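Local coordinates for protein formiminotetrahydrofolate cyclodeaminase (Thermotoga maritima, PDB 1O5H) that probably catalyses the cyclisation of 5-formiminotetrahydrofolate to 5,10-methenyltetrahydrofolate with release of ammonia, at residues M71-E76 against L135-E140; R82-D87 against M128-H133; E97-A102 against K115-V120; S148-A153 against Q200-M205; V166-N171 against E186-Q191. One frame throughout, in Å; residues are numbered along the deposited sequence.

Contact 1: M71-E76 against L135-E140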
# COMPACT_ATOMS: atom_id res chain seq x y z
N MSE A 71 11.85 -6.73 -20.77
CA MSE A 71 10.49 -6.84 -20.23
C MSE A 71 10.18 -8.24 -19.73
O MSE A 71 9.65 -8.42 -18.64
CB MSE A 71 9.43 -6.37 -21.24
CG MSE A 71 9.53 -4.90 -21.61
SE MSE A 71 9.25 -3.69 -20.11
CE MSE A 71 10.75 -2.42 -20.32
N GLU A 72 10.53 -9.25 -20.51
CA GLU A 72 10.33 -10.62 -20.05
C GLU A 72 11.14 -10.91 -18.80
O GLU A 72 10.71 -11.67 -17.93
CB GLU A 72 10.66 -11.62 -21.13
CG GLU A 72 9.48 -11.84 -22.07
CD GLU A 72 9.91 -12.13 -23.51
OE1 GLU A 72 11.07 -11.82 -23.88
OE2 GLU A 72 9.08 -12.65 -24.29
N ARG A 73 12.30 -10.27 -18.70
CA ARG A 73 13.17 -10.37 -17.55
C ARG A 73 12.48 -9.83 -16.30
O ARG A 73 12.62 -10.41 -15.21
CB ARG A 73 14.48 -9.62 -17.83
CG ARG A 73 15.64 -9.98 -16.90
CD ARG A 73 16.75 -8.92 -16.82
NE ARG A 73 16.22 -7.62 -16.38
CZ ARG A 73 15.96 -7.30 -15.10
NH1 ARG A 73 16.21 -8.17 -14.12
NH2 ARG A 73 15.46 -6.09 -14.81
N ILE A 74 11.74 -8.74 -16.45
CA ILE A 74 11.06 -8.11 -15.33
C ILE A 74 9.88 -8.95 -14.90
O ILE A 74 9.70 -9.24 -13.71
CB ILE A 74 10.61 -6.68 -15.70
CG1 ILE A 74 11.83 -5.78 -15.90
CG2 ILE A 74 9.73 -6.09 -14.59
CD1 ILE A 74 11.51 -4.47 -16.52
N VAL A 75 9.05 -9.32 -15.86
CA VAL A 75 7.95 -10.22 -15.58
C VAL A 75 8.40 -11.38 -14.68
O VAL A 75 7.82 -11.63 -13.62
CB VAL A 75 7.36 -10.76 -16.87
CG1 VAL A 75 6.39 -11.90 -16.59
CG2 VAL A 75 6.67 -9.63 -17.60
N GLU A 76 9.47 -12.05 -15.08
CA GLU A 76 10.03 -13.16 -14.32
C GLU A 76 10.47 -12.74 -12.92
O GLU A 76 10.19 -13.44 -11.95
CB GLU A 76 11.16 -13.85 -15.11
CG GLU A 76 12.17 -14.64 -14.28
CD GLU A 76 11.70 -16.04 -13.91
OE1 GLU A 76 12.13 -17.01 -14.59
OE2 GLU A 76 10.91 -16.16 -12.94
N LEU A 135 10.94 -0.32 -11.39
CA LEU A 135 9.99 0.75 -11.66
C LEU A 135 10.74 1.84 -12.34
O LEU A 135 10.21 2.47 -13.24
CB LEU A 135 9.32 1.25 -10.39
CG LEU A 135 8.30 0.26 -9.81
CD1 LEU A 135 7.59 0.80 -8.61
CD2 LEU A 135 7.27 -0.11 -10.85
N GLU A 136 12.01 2.06 -11.99
CA GLU A 136 12.76 3.06 -12.74
C GLU A 136 12.92 2.64 -14.22
O GLU A 136 12.74 3.46 -15.14
CB GLU A 136 14.10 3.37 -12.11
CG GLU A 136 14.71 4.60 -12.73
CD GLU A 136 16.03 4.98 -12.12
OE1 GLU A 136 16.34 4.59 -10.97
OE2 GLU A 136 16.76 5.73 -12.81
N LYS A 137 13.25 1.38 -14.46
CA LYS A 137 13.35 0.90 -15.83
C LYS A 137 12.01 1.03 -16.52
O LYS A 137 11.94 1.50 -17.65
CB LYS A 137 13.92 -0.52 -15.90
CG LYS A 137 15.44 -0.54 -15.73
CD LYS A 137 16.00 -1.91 -15.37
CE LYS A 137 17.48 -1.79 -15.05
NZ LYS A 137 18.21 -3.06 -15.27
N LEU A 138 10.93 0.67 -15.83
CA LEU A 138 9.61 0.77 -16.45
C LEU A 138 9.20 2.23 -16.77
O LEU A 138 8.67 2.52 -17.84
CB LEU A 138 8.56 0.09 -15.59
CG LEU A 138 8.69 -1.42 -15.45
CD1 LEU A 138 7.70 -1.94 -14.45
CD2 LEU A 138 8.49 -2.13 -16.77
N ALA A 139 9.45 3.15 -15.84
CA ALA A 139 9.19 4.55 -16.10
C ALA A 139 9.83 4.97 -17.40
O ALA A 139 9.25 5.76 -18.15
CB ALA A 139 9.73 5.41 -14.98
N GLU A 140 11.02 4.45 -17.68
CA GLU A 140 11.79 5.00 -18.78
C GLU A 140 11.53 4.28 -20.10
O GLU A 140 11.36 4.92 -21.11
CB GLU A 140 13.28 4.98 -18.44
CG GLU A 140 14.14 5.80 -19.39
CD GLU A 140 15.62 5.67 -19.07
OE1 GLU A 140 15.96 5.24 -17.93
OE2 GLU A 140 16.44 5.99 -19.97
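L138 of 135-140 reaches M71 and I74 of 71-76. Its CB makes no close contact with 71-76 and serves to carry the branch outward. CG sits anti to the carbonyl carbon (chi1 -67°), and this directs the isobutyl group at the facing helix. Of the two methyls, CD2 does the touching. It lies 3.8 Å from the SE of the selenomethionine M71 and 3.8 Å from CD1 of I74. One methyl is thus shared by two side chains three residues apart, on neighbouring turns of helix 68-100. I74 comes in alongside, its chain running counter to that of L138. M71 reaches across at a slant. Its chain is bent at chi2 (-63°), and SE swings toward the leucine. L138 also packs on A51 of helix 36-56, so a third helix joins this apolar layer.

The second part of the contact is polar. R73 and K137 cross at about a right angle, and R73 NH2 and K137 NZ lie 4.1 Å apart. The like charges are probably offset by acidic neighbours. R73 NH2 forms salt bridges with E134 and E70. The carboxylate of E70 also has a long, weak ion pair with K137 NZ.

The axes of the two short segments approach to 11.5 Å, and their N-to-C directions differ by 144°. This wide spacing is bridged by long side chains and not by close backbones. Helices 68-100 and 107-141 follow each other in the chain and run back roughly antiparallel, which makes them a helical hairpin of this all-helical fold.

Contact 2: R82-D87 against M128-H133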
# COMPACT_ATOMS: atom_id res chain seq x y z
N ARG A 82 7.05 -11.67 -5.77
CA ARG A 82 5.84 -11.99 -5.05
C ARG A 82 6.04 -13.22 -4.18
O ARG A 82 5.72 -13.18 -2.99
CB ARG A 82 4.68 -12.17 -6.00
CG ARG A 82 4.27 -10.90 -6.66
CD ARG A 82 2.77 -10.76 -6.82
NE ARG A 82 2.16 -11.78 -7.66
CZ ARG A 82 2.40 -11.90 -8.95
NH1 ARG A 82 3.27 -11.09 -9.54
NH2 ARG A 82 1.77 -12.82 -9.65
N LEU A 83 6.60 -14.30 -4.74
CA LEU A 83 6.85 -15.50 -3.94
C LEU A 83 7.69 -15.18 -2.71
O LEU A 83 7.42 -15.68 -1.61
CB LEU A 83 7.48 -16.65 -4.76
CG LEU A 83 6.69 -17.31 -5.91
CD1 LEU A 83 7.58 -18.36 -6.59
CD2 LEU A 83 5.32 -17.93 -5.52
N LYS A 84 8.70 -14.32 -2.86
CA LYS A 84 9.52 -13.96 -1.72
C LYS A 84 8.71 -13.21 -0.67
O LYS A 84 8.79 -13.52 0.54
CB LYS A 84 10.75 -13.16 -2.16
CG LYS A 84 11.87 -14.05 -2.73
CD LYS A 84 13.22 -13.33 -2.87
CE LYS A 84 13.51 -12.88 -4.31
NZ LYS A 84 14.57 -11.82 -4.31
N LEU A 85 7.90 -12.26 -1.15
CA LEU A 85 7.15 -11.37 -0.28
C LEU A 85 6.07 -12.13 0.45
O LEU A 85 5.86 -11.96 1.66
CB LEU A 85 6.56 -10.21 -1.08
CG LEU A 85 7.54 -9.15 -1.61
CD1 LEU A 85 6.87 -8.23 -2.60
CD2 LEU A 85 8.16 -8.33 -0.49
N PHE A 86 5.38 -13.01 -0.26
CA PHE A 86 4.43 -13.87 0.42
C PHE A 86 5.11 -14.75 1.46
O PHE A 86 4.53 -15.03 2.51
CB PHE A 86 3.64 -14.70 -0.57
CG PHE A 86 2.60 -13.92 -1.30
CD1 PHE A 86 1.71 -13.09 -0.60
CD2 PHE A 86 2.48 -14.01 -2.69
CE1 PHE A 86 0.73 -12.36 -1.26
CE2 PHE A 86 1.51 -13.30 -3.36
CZ PHE A 86 0.62 -12.46 -2.65
N ASP A 87 6.33 -15.16 1.20
CA ASP A 87 7.00 -15.96 2.18
C ASP A 87 7.34 -15.08 3.36
O ASP A 87 7.20 -15.50 4.54
CB ASP A 87 8.24 -16.64 1.62
CG ASP A 87 8.78 -17.67 2.57
OD1 ASP A 87 8.08 -18.68 2.81
OD2 ASP A 87 9.88 -17.55 3.15
N MSE A 128 11.87 -4.53 -1.94
CA MSE A 128 11.45 -3.20 -2.36
C MSE A 128 12.53 -2.48 -3.13
O MSE A 128 12.25 -1.88 -4.17
CB MSE A 128 10.95 -2.36 -1.19
CG MSE A 128 9.62 -2.85 -0.61
SE MSE A 128 8.16 -2.98 -1.96
CE MSE A 128 8.37 -4.83 -2.65
N LYS A 129 13.77 -2.52 -2.65
CA LYS A 129 14.86 -1.97 -3.46
C LYS A 129 14.85 -2.55 -4.90
O LYS A 129 15.02 -1.81 -5.88
CB LYS A 129 16.21 -2.21 -2.77
CG LYS A 129 17.46 -1.72 -3.52
CD LYS A 129 17.96 -2.71 -4.55
CE LYS A 129 18.42 -4.05 -3.96
NZ LYS A 129 19.42 -3.93 -2.86
N ASP A 130 14.64 -3.85 -5.03
CA ASP A 130 14.57 -4.43 -6.36
C ASP A 130 13.40 -3.87 -7.13
O ASP A 130 13.55 -3.52 -8.28
CB ASP A 130 14.44 -5.94 -6.29
CG ASP A 130 15.70 -6.60 -5.78
OD1 ASP A 130 16.79 -5.99 -5.96
OD2 ASP A 130 15.70 -7.71 -5.20
N LEU A 131 12.24 -3.77 -6.48
CA LEU A 131 11.06 -3.28 -7.15
C LEU A 131 11.31 -1.89 -7.64
O LEU A 131 11.00 -1.56 -8.77
CB LEU A 131 9.85 -3.33 -6.22
CG LEU A 131 8.57 -2.68 -6.75
CD1 LEU A 131 8.12 -3.34 -8.03
CD2 LEU A 131 7.43 -2.71 -5.72
N ALA A 132 11.91 -1.06 -6.79
CA ALA A 132 12.15 0.33 -7.16
C ALA A 132 12.98 0.40 -8.42
O ALA A 132 12.61 1.08 -9.34
CB ALA A 132 12.82 1.07 -6.04
N HIS A 133 14.08 -0.33 -8.48
CA HIS A 133 14.95 -0.32 -9.66
C HIS A 133 14.21 -0.72 -10.92
O HIS A 133 14.47 -0.18 -12.00
CB HIS A 133 16.22 -1.18 -9.48
CG HIS A 133 17.33 -0.48 -8.75
ND1 HIS A 133 18.05 0.57 -9.30
CD2 HIS A 133 17.84 -0.67 -7.51
CE1 HIS A 133 18.95 0.99 -8.43
NE2 HIS A 133 18.85 0.25 -7.34
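L85 and the selenomethionine M128 make the packed part of this contact. The terminal methyl CE of M128 lies against the fork of the leucine, 3.7 Å from L85 CD1 and 4.1 Å from L85 CD2. The two side chains cross at about a right angle. M128 gets there by bending: chi2 is -56° and chi3 is 90°, which turns CE out of the line of its chain and toward 82-87. Both residues are buried. L85 also packs on C48 of helix 36-56, and M128 on C157 and V160 of helix 147-172.

The other flank is loose. K84, an exposed residue, reaches toward D130, but K84 NZ stops 4.4 Å from D130 OD2. The charges are opposite and probably attract, yet the distance is beyond a salt bridge.

On another side of helix 68-100, R82 forms salt bridges with E52 and with D25 of the second subunit, and F86 packs on L20 of that subunit. The helix is thus packed between helices 107-141 and 36-56 of its own chain and the second subunit. L85 and M128 form an apolar pair in the core of an antiparallel helical bundle, where helices 68-100, 107-141, 36-56 and 147-172 meet.

Contact 3: E97-A102 against K115-V120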
# COMPACT_ATOMS: atom_id res chain seq x y z
N GLU A 97 5.75 -14.70 16.77
CA GLU A 97 5.42 -15.76 17.72
C GLU A 97 6.64 -16.16 18.49
O GLU A 97 6.62 -16.20 19.71
CB GLU A 97 4.87 -17.01 17.02
CG GLU A 97 3.69 -16.78 16.09
CD GLU A 97 2.37 -16.49 16.80
OE1 GLU A 97 2.34 -16.49 18.05
OE2 GLU A 97 1.36 -16.27 16.09
N LYS A 98 7.71 -16.47 17.77
CA LYS A 98 8.97 -16.87 18.37
C LYS A 98 9.53 -15.84 19.37
O LYS A 98 9.95 -16.23 20.46
CB LYS A 98 9.96 -17.16 17.26
CG LYS A 98 11.13 -17.95 17.71
CD LYS A 98 12.20 -18.01 16.64
CE LYS A 98 13.35 -18.90 17.10
NZ LYS A 98 14.32 -19.16 16.00
N VAL A 99 9.53 -14.56 19.03
CA VAL A 99 9.94 -13.50 19.99
C VAL A 99 9.04 -13.45 21.23
O VAL A 99 9.53 -13.53 22.35
CB VAL A 99 10.03 -12.10 19.32
CG1 VAL A 99 10.00 -10.96 20.37
CG2 VAL A 99 11.27 -12.00 18.46
N MSE A 100 7.72 -13.33 21.03
CA MSE A 100 6.76 -13.30 22.13
C MSE A 100 6.93 -14.56 22.97
O MSE A 100 6.97 -14.47 24.20
CB MSE A 100 5.33 -13.13 21.61
CG MSE A 100 4.22 -13.13 22.67
SE MSE A 100 3.27 -14.90 22.86
CE MSE A 100 3.79 -15.51 24.84
N LYS A 101 7.07 -15.72 22.32
CA LYS A 101 7.28 -16.99 23.04
C LYS A 101 8.74 -17.16 23.49
O LYS A 101 9.28 -18.25 23.48
CB LYS A 101 6.85 -18.20 22.21
N ALA A 102 9.35 -16.04 23.87
CA ALA A 102 10.71 -16.03 24.39
C ALA A 102 10.94 -14.85 25.33
O ALA A 102 11.98 -14.81 26.01
CB ALA A 102 11.72 -16.01 23.25
N LYS A 115 16.79 -10.92 16.62
CA LYS A 115 17.61 -10.73 15.42
C LYS A 115 16.90 -11.26 14.20
O LYS A 115 16.79 -10.57 13.19
CB LYS A 115 18.97 -11.41 15.55
CG LYS A 115 20.00 -10.63 16.38
CD LYS A 115 21.30 -11.40 16.52
CE LYS A 115 22.09 -10.98 17.74
NZ LYS A 115 23.52 -11.11 17.41
N GLU A 116 16.41 -12.49 14.30
CA GLU A 116 15.71 -13.09 13.18
C GLU A 116 14.53 -12.22 12.82
O GLU A 116 14.34 -11.90 11.65
CB GLU A 116 15.23 -14.50 13.51
CG GLU A 116 16.34 -15.53 13.45
CD GLU A 116 15.87 -16.92 13.83
OE1 GLU A 116 14.66 -17.09 14.10
OE2 GLU A 116 16.71 -17.84 13.86
N ALA A 117 13.77 -11.80 13.83
CA ALA A 117 12.59 -10.99 13.59
C ALA A 117 12.93 -9.69 12.86
O ALA A 117 12.25 -9.30 11.92
CB ALA A 117 11.89 -10.70 14.87
N ALA A 118 13.99 -9.03 13.29
CA ALA A 118 14.39 -7.81 12.65
C ALA A 118 14.79 -8.03 11.19
O ALA A 118 14.66 -7.13 10.37
CB ALA A 118 15.52 -7.20 13.43
N SER A 119 15.24 -9.24 10.86
CA SER A 119 15.73 -9.52 9.51
C SER A 119 14.60 -9.57 8.53
O SER A 119 14.79 -9.33 7.34
CB SER A 119 16.48 -10.86 9.44
OG SER A 119 17.64 -10.79 10.23
N VAL A 120 13.42 -9.93 9.03
CA VAL A 120 12.30 -10.14 8.13
C VAL A 120 11.96 -8.86 7.37
O VAL A 120 12.06 -8.86 6.13
CB VAL A 120 11.09 -10.73 8.81
CG1 VAL A 120 9.91 -10.74 7.86
CG2 VAL A 120 11.42 -12.12 9.28
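The ionic part of the contact is a salt bridge from K98 to E116. K98 NZ donates to E116 OE1 at 2.8 Å, while E116 OE2 stands farther from the same nitrogen, at 3.5 Å. The ammonium therefore leans on one carboxylate oxygen and does not straddle both. It meets OE1 on the syn side, 28° out of the carboxylate plane. K98 is fully stretched, with CG anti to the backbone N (chi1 -163°), and it meets the extended E116 at a slant. Both residues are exposed, so the bridge lies on the surface.

The apolar part is small. V99 CG2 touches the CB of A117 at 3.9 Å. The alanine offers one methyl, and the CA atoms of V99 and A117 are the nearest pair here. V99 packs further on A113 and L114, and A117 on A95. This is the neighbourhood of the turn of an antiparallel helical hairpin: helix 68-100 ends, the chain reverses, and helix 107-141 leads back past it.

Hydrogen bonding within 115-120 adds a side-chain bond along the helix. S119 OG donates to the carbonyl oxygen of K115, one turn earlier, at 3.1 Å. The hydroxyl approaches from above the carbonyl plane, 36° out of it. K115 turns its own amine away from 97-102 to a salt bridge with D177.

Contact 4: S148-A153 against Q200-M205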
# COMPACT_ATOMS: atom_id res chain seq x y z
N SER A 148 0.65 5.62 -15.37
CA SER A 148 -0.13 5.69 -14.14
C SER A 148 0.14 4.46 -13.27
O SER A 148 0.43 4.57 -12.08
CB SER A 148 -1.61 5.82 -14.46
OG SER A 148 -2.21 4.55 -14.54
N ASP A 149 0.08 3.27 -13.87
CA ASP A 149 0.28 2.06 -13.08
C ASP A 149 1.68 1.95 -12.52
O ASP A 149 1.87 1.48 -11.41
CB ASP A 149 -0.09 0.83 -13.87
CG ASP A 149 -1.55 0.75 -14.13
OD1 ASP A 149 -2.33 1.07 -13.21
OD2 ASP A 149 -2.03 0.38 -15.23
N THR A 150 2.66 2.39 -13.27
CA THR A 150 4.01 2.45 -12.75
C THR A 150 4.09 3.39 -11.55
O THR A 150 4.68 3.03 -10.53
CB THR A 150 4.94 2.95 -13.83
OG1 THR A 150 4.89 2.01 -14.92
CG2 THR A 150 6.38 2.92 -13.33
N LEU A 151 3.51 4.58 -11.69
CA LEU A 151 3.55 5.58 -10.64
C LEU A 151 2.89 5.01 -9.42
O LEU A 151 3.42 5.09 -8.32
CB LEU A 151 2.82 6.84 -11.07
CG LEU A 151 3.60 8.14 -10.96
CD1 LEU A 151 2.64 9.26 -11.15
CD2 LEU A 151 4.37 8.30 -9.63
N ASN A 152 1.73 4.40 -9.62
CA ASN A 152 1.01 3.83 -8.53
C ASN A 152 1.90 2.87 -7.83
O ASN A 152 1.96 2.86 -6.59
CB ASN A 152 -0.23 3.12 -9.05
CG ASN A 152 -1.31 4.08 -9.47
OD1 ASN A 152 -1.17 5.30 -9.32
ND2 ASN A 152 -2.41 3.53 -9.96
N ALA A 153 2.62 2.07 -8.61
CA ALA A 153 3.47 1.06 -8.00
C ALA A 153 4.63 1.72 -7.25
O ALA A 153 5.02 1.25 -6.19
CB ALA A 153 3.95 0.09 -8.99
N GLN A 200 12.12 9.04 -6.35
CA GLN A 200 12.09 10.42 -6.77
C GLN A 200 12.26 10.52 -8.30
O GLN A 200 11.47 11.20 -8.97
CB GLN A 200 13.19 11.17 -6.04
CG GLN A 200 12.73 12.46 -5.41
CD GLN A 200 11.84 12.23 -4.21
OE1 GLN A 200 10.62 12.47 -4.26
NE2 GLN A 200 12.43 11.76 -3.13
N ARG A 201 13.26 9.82 -8.85
CA ARG A 201 13.42 9.78 -10.31
C ARG A 201 12.13 9.32 -10.97
O ARG A 201 11.65 9.99 -11.87
CB ARG A 201 14.63 8.94 -10.74
CG ARG A 201 15.97 9.65 -10.57
CD ARG A 201 17.15 8.88 -11.10
NE ARG A 201 17.26 7.55 -10.50
CZ ARG A 201 17.81 7.29 -9.31
NH1 ARG A 201 18.30 8.28 -8.57
NH2 ARG A 201 17.86 6.04 -8.86
N VAL A 202 11.54 8.22 -10.52
CA VAL A 202 10.31 7.75 -11.16
C VAL A 202 9.24 8.83 -11.11
O VAL A 202 8.72 9.24 -12.15
CB VAL A 202 9.79 6.49 -10.54
CG1 VAL A 202 8.41 6.16 -11.12
CG2 VAL A 202 10.79 5.37 -10.78
N LYS A 203 8.90 9.31 -9.90
CA LYS A 203 8.06 10.50 -9.79
C LYS A 203 8.44 11.67 -10.76
O LYS A 203 7.59 12.17 -11.48
CB LYS A 203 8.01 10.97 -8.36
CG LYS A 203 6.83 10.38 -7.57
CD LYS A 203 6.97 10.67 -6.10
CE LYS A 203 6.34 11.98 -5.66
NZ LYS A 203 4.97 11.74 -5.09
N LYS A 204 9.71 12.07 -10.80
CA LYS A 204 10.10 13.21 -11.62
C LYS A 204 9.82 12.89 -13.09
O LYS A 204 9.12 13.64 -13.74
CB LYS A 204 11.58 13.55 -11.36
CG LYS A 204 12.05 14.93 -11.83
N MSE A 205 10.32 11.76 -13.58
CA MSE A 205 10.02 11.26 -14.91
C MSE A 205 8.52 11.15 -15.25
O MSE A 205 8.10 11.48 -16.33
CB MSE A 205 10.65 9.90 -15.06
CG MSE A 205 11.33 9.63 -16.39
SE MSE A 205 12.28 7.95 -16.10
CE MSE A 205 13.51 8.48 -14.50
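The methyl CD2 of L151 meets the side chain of K203 in the closer of two packing contacts between 148-153 and 200-205. L151 CD2 lies 3.8 Å from K203 CG. The leucine meets the aliphatic root of the lysine, not its charged end, and the two side chains cross at about a right angle. The second packing contact is loose. T150 offers its methyl and not its hydroxyl, and T150 CG2 stands 4.4 Å from V202 CG1. V202 points at the facing helix and is buried, as are T150 and L151. T150 also packs on L135 of helix 107-141 and on V54 of helix 36-56.

No hydrogen bond joins the two segments. K203 bends at chi3 (89°) and chi4 (98°), which carries NZ off the leucine. There it has a long, weak ion pair with D155, farther along helix 147-172, and a weak hydrogen bond with Y199 OH.

The second subunit also reaches this contact. D149 OD1 accepts a hydrogen bond from the backbone N of G36 of the second subunit, and N152 ND2 donates to N167 OD1 of that subunit. L151 and K203 take part in both interfaces, packing on V166 and Q162 of the second subunit. Helices 147-172 and 178-206 form a helical hairpin here, at the border with the other half of the dimer.

Contact 5: V166-N171 against E186-Q191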
# COMPACT_ATOMS: atom_id res chain seq x y z
N VAL A 166 9.98 1.15 9.79
CA VAL A 166 9.50 1.20 11.17
C VAL A 166 9.62 -0.18 11.84
O VAL A 166 10.09 -0.29 12.99
CB VAL A 166 8.10 1.78 11.27
CG1 VAL A 166 7.39 1.33 12.57
CG2 VAL A 166 8.18 3.30 11.20
N ASN A 167 9.24 -1.23 11.13
CA ASN A 167 9.31 -2.54 11.73
C ASN A 167 10.74 -3.02 11.99
O ASN A 167 11.02 -3.62 13.04
CB ASN A 167 8.44 -3.53 10.97
CG ASN A 167 6.97 -3.19 11.08
OD1 ASN A 167 6.25 -3.18 10.09
ND2 ASN A 167 6.52 -2.86 12.28
N VAL A 168 11.66 -2.71 11.08
CA VAL A 168 13.08 -2.92 11.38
C VAL A 168 13.52 -2.20 12.65
O VAL A 168 14.12 -2.81 13.54
CB VAL A 168 13.98 -2.52 10.23
CG1 VAL A 168 15.42 -2.41 10.69
CG2 VAL A 168 13.87 -3.54 9.14
N LEU A 169 13.20 -0.91 12.77
CA LEU A 169 13.66 -0.18 13.95
C LEU A 169 13.01 -0.60 15.26
O LEU A 169 13.70 -0.66 16.28
CB LEU A 169 13.59 1.31 13.78
CG LEU A 169 14.39 1.80 12.59
CD1 LEU A 169 14.33 3.30 12.50
CD2 LEU A 169 15.81 1.36 12.69
N ILE A 170 11.71 -0.91 15.27
CA ILE A 170 11.11 -1.36 16.53
C ILE A 170 11.84 -2.58 17.04
O ILE A 170 12.04 -2.72 18.24
CB ILE A 170 9.57 -1.60 16.48
CG1 ILE A 170 9.20 -2.64 15.41
CG2 ILE A 170 8.82 -0.24 16.39
CD1 ILE A 170 7.78 -3.28 15.50
N ASN A 171 12.28 -3.46 16.14
CA ASN A 171 13.02 -4.62 16.57
C ASN A 171 14.44 -4.36 17.02
O ASN A 171 14.85 -4.79 18.11
CB ASN A 171 12.97 -5.66 15.50
CG ASN A 171 11.62 -6.31 15.42
OD1 ASN A 171 11.32 -7.23 16.18
ND2 ASN A 171 10.78 -5.83 14.53
N GLU A 186 23.09 0.37 9.11
CA GLU A 186 23.84 0.72 7.94
C GLU A 186 23.17 0.26 6.62
O GLU A 186 22.96 1.08 5.70
CB GLU A 186 25.21 0.13 8.03
CG GLU A 186 26.10 0.71 6.98
CD GLU A 186 26.37 2.16 7.26
OE1 GLU A 186 27.29 2.43 8.08
OE2 GLU A 186 25.67 3.02 6.70
N GLU A 187 22.85 -1.03 6.55
CA GLU A 187 22.13 -1.59 5.43
C GLU A 187 20.84 -0.83 5.19
O GLU A 187 20.54 -0.41 4.08
CB GLU A 187 21.76 -3.02 5.74
CG GLU A 187 21.30 -3.77 4.50
CD GLU A 187 20.79 -5.18 4.77
OE1 GLU A 187 20.91 -5.67 5.91
OE2 GLU A 187 20.28 -5.81 3.83
N LEU A 188 20.06 -0.65 6.23
CA LEU A 188 18.85 0.13 6.12
C LEU A 188 19.11 1.47 5.43
O LEU A 188 18.34 1.90 4.58
CB LEU A 188 18.28 0.35 7.50
CG LEU A 188 17.06 1.22 7.59
CD1 LEU A 188 16.01 0.76 6.60
CD2 LEU A 188 16.53 1.14 9.03
N GLU A 189 20.20 2.13 5.79
CA GLU A 189 20.50 3.47 5.33
C GLU A 189 20.68 3.49 3.82
O GLU A 189 20.18 4.38 3.10
CB GLU A 189 21.78 3.90 6.03
CG GLU A 189 21.88 5.38 6.28
CD GLU A 189 23.11 5.75 7.07
OE1 GLU A 189 24.26 5.30 6.77
OE2 GLU A 189 22.93 6.55 8.00
N GLU A 190 21.40 2.47 3.35
CA GLU A 190 21.69 2.26 1.95
C GLU A 190 20.47 1.87 1.15
O GLU A 190 20.24 2.42 0.07
CB GLU A 190 22.63 1.12 1.85
CG GLU A 190 23.73 1.20 2.85
CD GLU A 190 25.03 1.08 2.16
OE1 GLU A 190 25.20 1.94 1.24
OE2 GLU A 190 25.81 0.14 2.50
N GLN A 191 19.71 0.91 1.64
CA GLN A 191 18.52 0.52 0.92
C GLN A 191 17.65 1.76 0.80
O GLN A 191 17.11 2.07 -0.25
CB GLN A 191 17.81 -0.62 1.60
CG GLN A 191 18.70 -1.83 1.84
CD GLN A 191 19.16 -2.49 0.58
OE1 GLN A 191 18.84 -3.64 0.33
NE2 GLN A 191 19.93 -1.76 -0.21
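An antiparallel helical hairpin, helix 147-172 followed by helix 178-206, is closed here by V168, L169 and L188. The contact is apolar and rests on one methyl of L188. L188 CD2 lies 3.7 Å from L169 CD2 and 4.1 Å from V168 CG1. V168 and L188 reach toward each other tip to tip, while L169 crosses L188 at about a right angle. With chi1 at 176°, CG of L188 stands trans to its own N and turns the branch to 166-171, where CD2 rests against both neighbouring residues. V168 and L188 are buried.

Further packing closes round this point. V168 rests on P121 and M122 of helix 107-141, and L188 on F161 and K165 of its hairpin partner. L169 also touches V210 of the second subunit, so the hairpin borders the dimer interface.

The polar side chain of N171 bonds along its own helix. N171 ND2 donates to the carbonyl oxygen of N167, one turn earlier, at 2.7 Å. The bond is fairly straight, with an angle of 160° at the hydrogen. The acceptor lies close to the amide plane of N171, whereas the donor is tilted 30° from the carbonyl plane of N167.

From the N terminus, contact 1 opens first on helix 68-100, then contact 2, then contact 3. Helix 107-141 closes them in reverse order: 3, 2, 1. They nest, like rungs of one hairpin, with contacts 1 and 3 on opposite sides of the chain's centre. A second hairpin follows in series. Contact 4 opens on helix 147-172, and contact 5 opens and closes inside its loop before helix 178-206 closes contact 4. No loops cross. The hairpins touch side by side: E136 of contact 1 salt-bridges R201 of contact 4, K129 of contact 2 probably hydrogen-bonds Q191 of contact 5, and A118 of contact 3 packs on N171 of contact 5.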